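PDB 3Q6A: uncharacterized protein from Staphylococcus saprophyticus subsp. saprophyticus, which is of unknown function but belongs to the AHA1 family, whose helix-grip fold is shared with proteins that often bind hydrophobic ligands. Local coordinates for residues M7-V11 with L119-E124; G27-F31 with M115-L119. All blocks are in the same frame, centred on the assembly; numbering follows the deposited sequence.

Contact 1: M7-V11 with L119-E124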
# COMPACT_ATOMS: atom_id res chain seq x y z
N MSE D 7 5.79 -6.56 -5.19
CA MSE D 7 6.24 -6.12 -3.87
C MSE D 7 7.41 -6.96 -3.38
O MSE D 7 7.35 -8.19 -3.37
CB MSE D 7 5.11 -6.23 -2.84
CG MSE D 7 5.49 -5.75 -1.44
SE MSE D 7 5.71 -3.94 -1.33
CE MSE D 7 3.92 -3.39 -1.41
N GLN D 8 8.47 -6.29 -2.96
CA GLN D 8 9.65 -6.97 -2.43
C GLN D 8 9.41 -7.26 -0.96
O GLN D 8 8.92 -6.39 -0.22
CB GLN D 8 10.89 -6.09 -2.61
CG GLN D 8 12.07 -6.52 -1.75
CD GLN D 8 12.70 -7.84 -2.19
OE1 GLN D 8 13.20 -8.59 -1.35
NE2 GLN D 8 12.68 -8.11 -3.50
N VAL D 9 9.69 -8.49 -0.54
CA VAL D 9 9.55 -8.90 0.85
C VAL D 9 10.87 -9.58 1.21
O VAL D 9 11.27 -10.57 0.58
CB VAL D 9 8.39 -9.88 1.05
CG1 VAL D 9 8.19 -10.09 2.53
CG2 VAL D 9 7.10 -9.34 0.40
N ASP D 10 11.54 -9.06 2.24
CA ASP D 10 12.86 -9.56 2.64
C ASP D 10 12.95 -10.86 3.45
O ASP D 10 13.58 -10.90 4.51
CB ASP D 10 13.62 -8.45 3.38
CG ASP D 10 13.81 -7.20 2.54
OD1 ASP D 10 13.64 -7.24 1.30
OD2 ASP D 10 14.17 -6.14 3.12
N VAL D 11 12.30 -11.91 2.94
CA VAL D 11 12.33 -13.23 3.58
C VAL D 11 12.36 -14.24 2.44
O VAL D 11 12.06 -13.89 1.31
CB VAL D 11 11.09 -13.51 4.46
CG1 VAL D 11 11.05 -12.56 5.64
CG2 VAL D 11 9.83 -13.41 3.64
N LEU D 119 1.35 -7.54 3.87
CA LEU D 119 2.13 -8.77 3.79
C LEU D 119 3.59 -8.51 4.19
O LEU D 119 4.15 -9.20 5.06
CB LEU D 119 2.09 -9.32 2.36
CG LEU D 119 3.00 -10.51 2.09
CD1 LEU D 119 2.51 -11.72 2.90
CD2 LEU D 119 3.05 -10.80 0.61
N LYS D 120 4.19 -7.50 3.57
CA LYS D 120 5.58 -7.13 3.82
C LYS D 120 5.85 -6.83 5.29
O LYS D 120 6.84 -7.32 5.88
CB LYS D 120 5.95 -5.93 2.94
CG LYS D 120 7.41 -5.46 3.04
CD LYS D 120 7.66 -4.23 2.19
CE LYS D 120 9.12 -3.75 2.29
NZ LYS D 120 10.11 -4.72 1.66
N VAL D 121 4.96 -6.05 5.90
CA VAL D 121 5.11 -5.71 7.31
C VAL D 121 4.98 -6.94 8.21
O VAL D 121 5.75 -7.11 9.16
CB VAL D 121 4.06 -4.69 7.75
CG1 VAL D 121 4.21 -4.40 9.23
CG2 VAL D 121 4.21 -3.42 6.92
N TYR D 122 4.01 -7.80 7.92
CA TYR D 122 3.80 -8.99 8.73
C TYR D 122 5.01 -9.94 8.70
O TYR D 122 5.42 -10.45 9.75
CB TYR D 122 2.53 -9.72 8.26
CG TYR D 122 2.35 -11.12 8.80
CD1 TYR D 122 2.18 -11.35 10.17
CD2 TYR D 122 2.35 -12.23 7.95
CE1 TYR D 122 2.03 -12.64 10.68
CE2 TYR D 122 2.20 -13.54 8.45
CZ TYR D 122 2.04 -13.73 9.82
OH TYR D 122 1.92 -15.01 10.33
N LEU D 123 5.57 -10.16 7.53
CA LEU D 123 6.72 -11.07 7.39
C LEU D 123 8.06 -10.46 7.79
O LEU D 123 8.96 -11.17 8.25
CB LEU D 123 6.80 -11.60 5.96
CG LEU D 123 5.62 -12.50 5.54
CD1 LEU D 123 5.77 -12.92 4.08
CD2 LEU D 123 5.58 -13.71 6.46
N GLU D 124 8.22 -9.15 7.61
CA GLU D 124 9.49 -8.51 7.96
C GLU D 124 9.56 -8.05 9.41
O GLU D 124 10.66 -7.88 9.94
CB GLU D 124 9.77 -7.33 7.02
CG GLU D 124 10.15 -7.73 5.60
CD GLU D 124 10.41 -6.55 4.70
OE1 GLU D 124 10.52 -5.41 5.22
OE2 GLU D 124 10.54 -6.73 3.47
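The outermost strand of the chain's antiparallel sheet meets the long C-terminal helix here, through Q8, V9, D10, K120 and E124. The strand 7-9 and the helix 119-124 run almost parallel, 6° apart, with their axes 8.5 Å from each other. K120 reaches across fully stretched as far as CE, then bends at its last torsion (chi4 68°). K120 NZ donates a hydrogen bond to Q8 O at 2.8 Å, coming from above the carbonyl plane. The aliphatic part of K120 crosses M7, a selenomethionine, at about a right angle, with K120 CD 4.0 Å from M7 SE. E124 OE2 takes two hydrogen bonds, both somewhat out of the carboxylate plane. On its anti side it receives D10 N at 2.8 Å, in a nearly straight bond of 170°. On its syn side it receives K120 NZ at 2.7 Å, as part of a salt bridge between residues four apart, one turn along the helix. The D10 and E124 carboxylates come near each other, and the lysine charge close by probably eases this. Beside the polar group, V9 CG1 rests on L123 CB at 4.0 Å, and V11 CG2 touches L123 CD1 at 4.1 Å. D10 centres an inverse gamma turn that ends the strand. V16 of helix 13-21 touches both V11 and L123, and I129 of the second subunit packs on K120 and E124. A long C-terminal helix packed on an antiparallel sheet is typical of the Bet v 1-like helix-grip fold.

Contact 2: G27-F31 with M115-L119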
# COMPACT_ATOMS: atom_id res chain seq x y z
N GLY D 27 -4.17 -14.63 8.31
CA GLY D 27 -4.79 -13.62 9.15
C GLY D 27 -3.92 -12.43 9.51
O GLY D 27 -4.42 -11.39 9.95
N GLY D 28 -2.62 -12.56 9.33
CA GLY D 28 -1.74 -11.47 9.67
C GLY D 28 -1.68 -10.36 8.64
O GLY D 28 -1.10 -9.31 8.91
N PHE D 29 -2.26 -10.58 7.46
CA PHE D 29 -2.21 -9.54 6.42
C PHE D 29 -3.39 -9.51 5.45
O PHE D 29 -3.55 -8.55 4.69
CB PHE D 29 -0.91 -9.70 5.62
CG PHE D 29 -0.86 -10.95 4.77
CD1 PHE D 29 -1.15 -10.89 3.40
CD2 PHE D 29 -0.59 -12.19 5.34
CE1 PHE D 29 -1.16 -12.05 2.61
CE2 PHE D 29 -0.60 -13.36 4.56
CZ PHE D 29 -0.89 -13.29 3.19
N TRP D 30 -4.23 -10.54 5.45
CA TRP D 30 -5.35 -10.56 4.52
C TRP D 30 -6.58 -11.12 5.22
O TRP D 30 -6.96 -10.64 6.29
CB TRP D 30 -4.96 -11.40 3.31
CG TRP D 30 -5.75 -11.14 2.07
CD1 TRP D 30 -6.80 -10.28 1.93
CD2 TRP D 30 -5.54 -11.74 0.79
NE1 TRP D 30 -7.25 -10.31 0.63
CE2 TRP D 30 -6.49 -11.20 -0.09
CE3 TRP D 30 -4.62 -12.68 0.30
CZ2 TRP D 30 -6.56 -11.57 -1.43
CZ3 TRP D 30 -4.69 -13.05 -1.02
CH2 TRP D 30 -5.65 -12.50 -1.88
N PHE D 31 -7.20 -12.15 4.65
CA PHE D 31 -8.39 -12.76 5.26
C PHE D 31 -8.15 -13.13 6.72
O PHE D 31 -7.05 -13.54 7.11
CB PHE D 31 -8.79 -14.00 4.47
CG PHE D 31 -9.03 -13.74 3.01
CD1 PHE D 31 -10.15 -13.02 2.59
CD2 PHE D 31 -8.12 -14.18 2.06
CE1 PHE D 31 -10.36 -12.76 1.25
CE2 PHE D 31 -8.32 -13.92 0.70
CZ PHE D 31 -9.45 -13.21 0.30
N MSE D 115 -2.74 -4.85 0.41
CA MSE D 115 -2.54 -6.21 0.91
C MSE D 115 -1.06 -6.60 0.91
O MSE D 115 -0.57 -7.20 1.88
CB MSE D 115 -3.34 -7.23 0.08
CG MSE D 115 -3.21 -8.72 0.54
SE MSE D 115 -1.75 -9.64 -0.08
CE MSE D 115 -2.26 -9.92 -1.72
N LEU D 116 -0.35 -6.26 -0.15
CA LEU D 116 1.07 -6.61 -0.28
C LEU D 116 1.90 -5.82 0.74
O LEU D 116 2.95 -6.30 1.20
CB LEU D 116 1.55 -6.37 -1.73
CG LEU D 116 0.97 -7.37 -2.75
CD1 LEU D 116 1.32 -6.96 -4.18
CD2 LEU D 116 1.53 -8.77 -2.44
N SER D 117 1.44 -4.62 1.09
CA SER D 117 2.15 -3.81 2.09
C SER D 117 1.95 -4.45 3.45
O SER D 117 2.86 -4.52 4.26
CB SER D 117 1.62 -2.37 2.12
OG SER D 117 1.90 -1.75 0.88
N CYS D 118 0.73 -4.91 3.71
CA CYS D 118 0.43 -5.58 4.97
C CYS D 118 1.25 -6.87 5.02
O CYS D 118 1.77 -7.25 6.06
CB CYS D 118 -1.05 -5.93 5.05
SG CYS D 118 -2.14 -4.50 5.20
N LEU D 119 1.35 -7.54 3.87
CA LEU D 119 2.13 -8.77 3.79
C LEU D 119 3.59 -8.51 4.19
O LEU D 119 4.15 -9.20 5.06
CB LEU D 119 2.09 -9.32 2.36
CG LEU D 119 3.00 -10.51 2.09
CD1 LEU D 119 2.51 -11.72 2.90
CD2 LEU D 119 3.05 -10.80 0.61
O HOH W 1 0.02 -6.73 8.25
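F29 and W30, in the loop between helix 13-21 and strand 33-34, pack against M115, C118 and L119 of the C-terminal helix. The tight part is aromatic. L119 CD1 sits over the centre of the F29 ring, 3.6 Å from the centroid and 6° off the normal, a CH-pi contact. F29 CG lies between its own backbone N and carbonyl carbon (chi1 69°), which sets the ring alongside L119. Selenomethionine M115 serves both rings through two Met-aromatic contacts, one at an edge and one over a face. Its SE lies at the edge of F29, in the ring plane, 3.7 Å from F29 CE1. The same SE stands over the six-membered ring of W30, 4.6 Å from that centroid. M115 CG lies over the five-membered ring of W30, 3.9 Å from its centroid, a CH-pi contact. F20 adds an edge-to-face contact with F29, and W30 NE1 is hydrogen-bonded to I133 O. The looser side is at G28, where the segments are joined through water. One water donates to G28 O and to C118 O, each at 2.9 Å. F29 O is buried beside C118 CB, 3.6 Å away, and has no partner in the model. The direct contact is therefore apolar and aromatic, and its polar link is made by solvent.

How the contacts relate
Both contacts use helix 102-125, and their centres lie 10 Å apart. Contact 2 takes the earlier turn of the helix and contact 1 the later one. L119 belongs to both. Along the chain, strand 3-9 comes first, then the loop with 27-31, then the helix segments 115-119 and 119-124. The helix therefore meets the edge strand in contact 1 and the loop after helix 13-21 in contact 2. The two also touch directly: M7 CE is 3.5 Å from S117 OG, and Y122 CD2 is 3.9 Å from F29 CD2. Together they tie the N-terminal part of the chain to the C-terminal helix, which also packs against the second subunit.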